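Local coordinates for protein putative sulfatase yidJ (Bacteroides fragilis, PDB 2QZU) that is a putative sulfatase of the alkaline phosphatase-like superfamily that probably hydrolyses aryl sulfate esters, with the help of a bound metal ion, at residues A[319-324]-A[330-335]. Numbering follows the deposited sequence.
Sequences GAHENA and YEESMR
Y330 lays its phenol ring flat against the imidazole of H321, a face-to-face stack near the surface of the sulfatase fold, within the long connection that leaves strand 306-311 of the central mixed sheet and re-enters it at strand 338-341. The centroids are 3.6 Å apart and the planes differ by only 1°. The rings overlap almost fully, with a small shift: CE1 of Y330 sits over the centre of the imidazole, while CG of H321 lies over the centre of the phenol ring. H321 CB covers the same phenol face as a CH-pi donor, 3.9 Å from the Y330 ring centroid. The histidine is delivered by a tight turn in which H321 and E322 are both left-handed, closed by a 3.1 Å hydrogen bond from N323 N to A320 O. Beyond H321, N323 brushes the phenol ring obliquely.

Y330 also occupies the N-cap position of the short helix 331-334, and its carbonyl O accepts from both S333 N and M334 N. E331 points its carboxylate away from the loop and forms a salt bridge with R417. E332 bends back instead: with CG held between the backbone N and the carbonyl carbon (chi1 66°), its carboxylate lies beside the imidazole edge, 11° from the ring plane, although the modelled approach is too close and the ring is probably turned over. E332 OE2 also lies 3.5 Å from A320 CB. Buried here, OE2 has no polar partner as modelled, but turning the imidazole over would place a nitrogen where CD2 now stands, so a hydrogen bond there is possible and undecided. S333 OG forms a hydrogen bond with I328 O. R335, just past the helix, forms a salt bridge with D41 through NH1, while its backbone N donates to E331 O at 2.8 Å.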
# COMPACT_ATOMS: atom_id res chain seq x y z
N GLY A 319 13.15 -10.66 -0.61
CA GLY A 319 13.41 -11.25 -1.92
C GLY A 319 14.56 -12.24 -1.92
O GLY A 319 14.59 -13.16 -2.73
N ALA A 320 15.52 -12.05 -1.02
CA ALA A 320 16.65 -12.95 -0.94
C ALA A 320 16.14 -14.34 -0.59
O ALA A 320 15.23 -14.49 0.23
CB ALA A 320 17.64 -12.47 0.12
N HIS A 321 16.73 -15.36 -1.23
CA HIS A 321 16.34 -16.75 -1.02
C HIS A 321 14.87 -16.99 -1.39
O HIS A 321 14.24 -17.92 -0.89
CB HIS A 321 16.62 -17.17 0.43
CG HIS A 321 18.07 -17.32 0.74
ND1 HIS A 321 18.85 -18.31 0.17
CD2 HIS A 321 18.90 -16.59 1.52
CE1 HIS A 321 20.10 -18.17 0.59
NE2 HIS A 321 20.16 -17.14 1.41
N GLU A 322 14.35 -16.15 -2.28
CA GLU A 322 12.97 -16.25 -2.74
C GLU A 322 11.96 -16.03 -1.62
O GLU A 322 10.80 -16.44 -1.73
CB GLU A 322 12.72 -17.61 -3.39
CG GLU A 322 13.63 -17.96 -4.56
CD GLU A 322 13.46 -17.04 -5.76
OE1 GLU A 322 12.44 -16.32 -5.83
OE2 GLU A 322 14.35 -17.05 -6.64
N ASN A 323 12.40 -15.39 -0.54
CA ASN A 323 11.53 -15.10 0.61
C ASN A 323 11.30 -13.59 0.72
O ASN A 323 12.26 -12.81 0.71
CB ASN A 323 12.17 -15.59 1.91
CG ASN A 323 12.04 -17.08 2.11
OD1 ASN A 323 12.64 -17.87 1.38
ND2 ASN A 323 11.24 -17.48 3.09
N ALA A 324 10.05 -13.19 0.83
CA ALA A 324 9.74 -11.79 0.94
C ALA A 324 9.89 -11.26 2.37
O ALA A 324 10.34 -10.13 2.57
CB ALA A 324 8.25 -11.55 0.52
N TYR A 330 17.70 -18.15 7.53
CA TYR A 330 18.72 -17.46 6.74
C TYR A 330 19.32 -16.26 7.47
O TYR A 330 18.63 -15.57 8.22
CB TYR A 330 18.14 -17.02 5.39
CG TYR A 330 17.84 -18.17 4.46
CD1 TYR A 330 18.87 -19.03 4.03
CD2 TYR A 330 16.55 -18.40 3.98
CE1 TYR A 330 18.61 -20.09 3.16
CE2 TYR A 330 16.28 -19.46 3.11
CZ TYR A 330 17.32 -20.30 2.71
OH TYR A 330 17.06 -21.35 1.85
N GLU A 331 20.61 -16.03 7.24
CA GLU A 331 21.33 -14.92 7.87
C GLU A 331 20.65 -13.55 7.76
O GLU A 331 20.61 -12.80 8.73
CB GLU A 331 22.74 -14.81 7.29
CG GLU A 331 23.70 -15.90 7.73
CD GLU A 331 23.95 -15.88 9.22
OE1 GLU A 331 23.32 -16.69 9.94
OE2 GLU A 331 24.77 -15.05 9.67
N GLU A 332 20.13 -13.21 6.58
CA GLU A 332 19.50 -11.90 6.40
C GLU A 332 18.27 -11.72 7.30
O GLU A 332 17.84 -10.60 7.57
CB GLU A 332 19.10 -11.66 4.94
CG GLU A 332 18.00 -12.59 4.44
CD GLU A 332 18.54 -13.87 3.82
OE1 GLU A 332 19.69 -14.25 4.12
OE2 GLU A 332 17.81 -14.49 3.02
N SER A 333 17.73 -12.84 7.76
CA SER A 333 16.57 -12.85 8.65
C SER A 333 16.98 -12.86 10.13
O SER A 333 16.43 -12.11 10.94
CB SER A 333 15.71 -14.09 8.33
OG SER A 333 14.69 -14.28 9.29
N MSE A 334 17.96 -13.70 10.47
CA MSE A 334 18.43 -13.82 11.85
C MSE A 334 19.35 -12.70 12.34
O MSE A 334 19.27 -12.30 13.50
CB MSE A 334 19.15 -15.16 12.05
CG MSE A 334 18.27 -16.41 11.90
SE MSE A 334 19.24 -18.03 12.41
CE MSE A 334 19.22 -17.76 14.33
N ARG A 335 20.24 -12.20 11.48
CA ARG A 335 21.18 -11.16 11.89
C ARG A 335 20.53 -9.82 12.21
O ARG A 335 19.77 -9.27 11.41
CB ARG A 335 22.27 -11.00 10.82
CG ARG A 335 23.33 -12.08 10.88
CD ARG A 335 24.45 -11.71 11.84
NE ARG A 335 25.11 -10.49 11.39
CZ ARG A 335 25.05 -9.31 12.00
NH1 ARG A 335 25.68 -8.26 11.48
NH2 ARG A 335 24.40 -9.18 13.15